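Prenylcyclase (Actinoplanes teichomyceticus, PDB 6IJ1) probably acts on prenyl chains as a cyclase related to prenyltransferases. Local coordinates at residues A[98-101]-A[102-106]; A[162-165]-A[166-169]. All coordinates share one frame; numbering follows the deposited sequence.

Contact 1 (A[98-101]-A[102-106]); sequences LRLA and ELLGR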
loop_
_atom_site.group_PDB
_atom_site.type_symbol
_atom_site.label_atom_id
_atom_site.label_comp_id
_atom_site.label_asym_id
_atom_site.label_seq_id
_atom_site.Cartn_x
_atom_site.Cartn_y
_atom_site.Cartn_z
ATOM N N LEU A 98 7.012 -8.843 5.161
ATOM C CA LEU A 98 6.857 -9.202 6.593
ATOM C C LEU A 98 5.391 -9.185 7.021
ATOM O O LEU A 98 4.971 -10.024 7.841
ATOM C CB LEU A 98 7.665 -8.260 7.472
ATOM C CG LEU A 98 9.198 -8.406 7.233
ATOM C CD1 LEU A 98 9.970 -7.244 7.740
ATOM C CD2 LEU A 98 9.642 -9.713 7.996
ATOM N N ARG A 99 4.565 -8.314 6.432
ATOM C CA ARG A 99 3.132 -8.380 6.721
ATOM C C ARG A 99 2.512 -9.694 6.278
ATOM O O ARG A 99 1.680 -10.256 6.998
ATOM C CB ARG A 99 2.423 -7.206 6.032
ATOM C CG ARG A 99 0.895 -7.264 6.149
ATOM C CD ARG A 99 0.292 -5.971 5.631
ATOM N NE ARG A 99 -1.130 -6.174 5.283
ATOM C CZ ARG A 99 -2.132 -5.930 6.111
ATOM N NH1 ARG A 99 -1.891 -5.492 7.356
ATOM N NH2 ARG A 99 -3.366 -6.141 5.671
ATOM N N LEU A 100 2.875 -10.194 5.093
ATOM C CA LEU A 100 2.386 -11.488 4.645
ATOM C C LEU A 100 2.789 -12.574 5.646
ATOM O O LEU A 100 1.951 -13.429 5.992
ATOM C CB LEU A 100 2.937 -11.790 3.248
ATOM C CG LEU A 100 2.476 -13.124 2.657
ATOM C CD1 LEU A 100 0.963 -13.265 2.498
ATOM C CD2 LEU A 100 3.207 -13.244 1.316
ATOM N N ALA A 101 4.044 -12.501 6.113
ATOM C CA ALA A 101 4.480 -13.459 7.134
ATOM C C ALA A 101 3.652 -13.362 8.399
ATOM O O ALA A 101 3.273 -14.400 8.963
ATOM C CB ALA A 101 5.960 -13.230 7.427
ATOM N N GLU A 102 3.342 -12.150 8.865
ATOM C CA GLU A 102 2.500 -12.030 10.079
ATOM C C GLU A 102 1.127 -12.585 9.807
ATOM O O GLU A 102 0.545 -13.267 10.656
ATOM C CB GLU A 102 2.441 -10.557 10.539
ATOM C CG GLU A 102 3.782 -10.106 11.085
ATOM C CD GLU A 102 3.736 -8.852 11.981
ATOM O OE1 GLU A 102 2.658 -8.200 12.046
ATOM O OE2 GLU A 102 4.771 -8.506 12.602
ATOM N N LEU A 103 0.555 -12.290 8.631
ATOM C CA LEU A 103 -0.792 -12.808 8.353
ATOM C C LEU A 103 -0.810 -14.334 8.348
ATOM O O LEU A 103 -1.829 -14.932 8.701
ATOM C CB LEU A 103 -1.302 -12.271 7.003
ATOM C CG LEU A 103 -1.589 -10.778 6.980
ATOM C CD1 LEU A 103 -1.789 -10.351 5.543
ATOM C CD2 LEU A 103 -2.894 -10.522 7.695
ATOM N N LEU A 104 0.305 -14.962 7.980
ATOM C CA LEU A 104 0.420 -16.412 7.871
ATOM C C LEU A 104 0.977 -17.064 9.135
ATOM O O LEU A 104 1.123 -18.285 9.165
ATOM C CB LEU A 104 1.321 -16.768 6.681
ATOM C CG LEU A 104 0.605 -16.478 5.343
ATOM C CD1 LEU A 104 1.528 -16.768 4.164
ATOM C CD2 LEU A 104 -0.694 -17.324 5.186
ATOM N N GLY A 105 1.314 -16.308 10.155
ATOM C CA GLY A 105 1.883 -16.865 11.383
ATOM C C GLY A 105 3.317 -17.293 11.262
ATOM O O GLY A 105 3.781 -18.115 12.069
ATOM N N ARG A 106 4.031 -16.797 10.249
ATOM C CA ARG A 106 5.378 -17.258 9.942
ATOM C C ARG A 106 6.443 -16.243 10.298
ATOM O O ARG A 106 7.634 -16.454 10.015
ATOM C CB ARG A 106 5.480 -17.597 8.453
ATOM C CG ARG A 106 4.674 -18.806 8.071
ATOM C CD ARG A 106 5.002 -19.198 6.633
ATOM N NE ARG A 106 6.419 -19.489 6.442
ATOM C CZ ARG A 106 6.965 -19.854 5.282
ATOM N NH1 ARG A 106 6.183 -19.976 4.205
ATOM N NH2 ARG A 106 8.269 -20.080 5.197
#
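Arg-106 N donates to Ala-101 O over 2.8 Å, a nearly straight bond (160° at the hydrogen) that spans five residues and closes the end of helix 91-104. The same oxygen also takes a weak bond from Leu-104 N, so the last turn converges on one carbonyl. Before it the regular helical pattern holds: Glu-102 N reaches Leu-98 O at 2.9 Å and Leu-103 N reaches Arg-99 O at 2.8 Å, while the bond from Leu-104 N to Leu-100 O is more bent, at 137°. Gly-105 makes the reversal with a positive phi of 75°, a conformation that suits glycine. The two charged side chains of 102-106 have partners beyond it: Arg-106 forms salt bridges with Asp-69 and Glu-109, and Glu-102 accepts Ala-168 N at OE1 and Gly-169 N at OE2. Leu-100 and Leu-104 run alongside each other in the same direction, their CD1 methyls 3.9 Å apart, and both rest on Met-68 of helix 58-71. Leu-103 CD1 meets Arg-99 CG, on the arginine's straight aliphatic chain, at 4.1 Å and covers one face of its guanidinium. A bound imidazole, probably from the crystallisation liquor, lies about 3 Å from the Arg-99 side chain. The Arg-106 to Ala-101 bond, the inner one from Gly-105 N to Glu-102 O (3.2 Å) and the positive phi make a Schellman motif, the classic C-terminal cap of an alpha-helix.

Contact 2 (A[162-165]-A[166-169]); sequences AAVA and GLAG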
loop_
_atom_site.group_PDB
_atom_site.type_symbol
_atom_site.label_atom_id
_atom_site.label_comp_id
_atom_site.label_asym_id
_atom_site.label_seq_id
_atom_site.Cartn_x
_atom_site.Cartn_y
_atom_site.Cartn_z
ATOM N N ALA A 162 2.864 4.584 7.664
ATOM C CA ALA A 162 1.517 4.087 7.949
ATOM C C ALA A 162 1.416 2.593 7.743
ATOM O O ALA A 162 0.737 1.920 8.515
ATOM C CB ALA A 162 0.507 4.825 7.038
ATOM N N ALA A 163 2.069 2.053 6.715
ATOM C CA ALA A 163 2.042 0.612 6.460
ATOM C C ALA A 163 2.851 -0.141 7.496
ATOM O O ALA A 163 2.329 -1.091 8.119
ATOM C CB ALA A 163 2.606 0.335 5.049
ATOM N N VAL A 164 4.136 0.210 7.649
ATOM C CA VAL A 164 4.970 -0.662 8.499
ATOM C C VAL A 164 4.619 -0.579 9.988
ATOM O O VAL A 164 4.928 -1.522 10.724
ATOM C CB VAL A 164 6.455 -0.399 8.286
ATOM C CG1 VAL A 164 6.835 -0.640 6.775
ATOM C CG2 VAL A 164 6.904 0.940 8.768
ATOM N N ALA A 165 3.979 0.510 10.428
ATOM C CA ALA A 165 3.565 0.635 11.827
ATOM C C ALA A 165 2.611 -0.458 12.205
ATOM O O ALA A 165 2.425 -0.708 13.408
ATOM C CB ALA A 165 2.864 1.969 12.052
ATOM N N GLY A 166 1.968 -1.103 11.242
ATOM C CA GLY A 166 1.052 -2.209 11.563
ATOM C C GLY A 166 1.695 -3.548 11.902
ATOM O O GLY A 166 0.971 -4.497 12.232
ATOM N N LEU A 167 3.024 -3.637 11.697
ATOM C CA LEU A 167 3.755 -4.881 11.972
ATOM C C LEU A 167 3.967 -5.060 13.476
ATOM O O LEU A 167 4.605 -4.220 14.117
ATOM C CB LEU A 167 5.103 -4.830 11.253
ATOM C CG LEU A 167 4.960 -4.845 9.731
ATOM C CD1 LEU A 167 6.234 -4.441 9.101
ATOM C CD2 LEU A 167 4.557 -6.207 9.209
ATOM N N ALA A 168 3.415 -6.152 13.995
ATOM C CA ALA A 168 3.589 -6.427 15.414
ATOM C C ALA A 168 5.046 -6.584 15.766
ATOM O O ALA A 168 5.434 -6.288 16.907
ATOM C CB ALA A 168 2.859 -7.710 15.778
ATOM N N GLY A 169 5.861 -7.028 14.820
ATOM C CA GLY A 169 7.276 -7.196 15.093
ATOM C C GLY A 169 8.153 -6.010 14.849
ATOM O O GLY A 169 9.380 -6.108 15.009
#
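Val-164 to Leu-167 form a type I beta turn, closed by a 3.0 Å bond from Leu-167 N to Val-164 O, as the chain leaves helix 158-164. One residue back, Gly-166 N donates to Ala-163 O at 3.1 Å, so two successive bonds each span three residues instead of the four of an alpha-helix. Both are fairly straight at the hydrogen, but each donor stands above the carbonyl plane, by 53° at Val-164 O. Leu-167 lies alongside that oxygen: with CG anti to its own carbonyl carbon (chi1 -66°), its branch runs beside Val-164 O, where CB comes within 3.4 Å, and carries CD1 to Val-164 CB at 4.1 Å. It is the CB of the valine, not its methyls, that makes this touch. The leucine also packs on Leu-98 and on Trp-116 and Leu-119 of helix 112-121. Ala-162 and Ala-165 are small enough to pack closely against Leu-180 of helix 173-182, and Ala-162 also meets Leu-204 and Ala-205. Gly-166, lacking a side chain, sets only backbone beside Ala-163 O. The chemistry implies a buried helix exit whose carbonyls are each provided for: those of Ala-163 and Val-164 accept local amides, Ala-162 O is bonded by Ser-208 OG and Ala-165 O by Arg-173 NE, while small and branched apolar residues fill the surroundings.

How the contacts relate
Contact 1 closes helix 91-104 before contact 2 opens at the end of helix 158-164, yet their centres lie only 12 Å apart and on the same side of the chain's centre. The carboxylate of Glu-102 joins the two ranges directly, gripping the loop that leads from helix 158-164 to helix 173-182. Beside this polar clasp Leu-167 packs on helix 91-104, its CD2 lying 3.5 Å from Arg-99 N. Polar and apolar contacts thus work together, and two helix exits some sixty residues apart in sequence are tied to each other in this single-chain protein, nearly half of it helix.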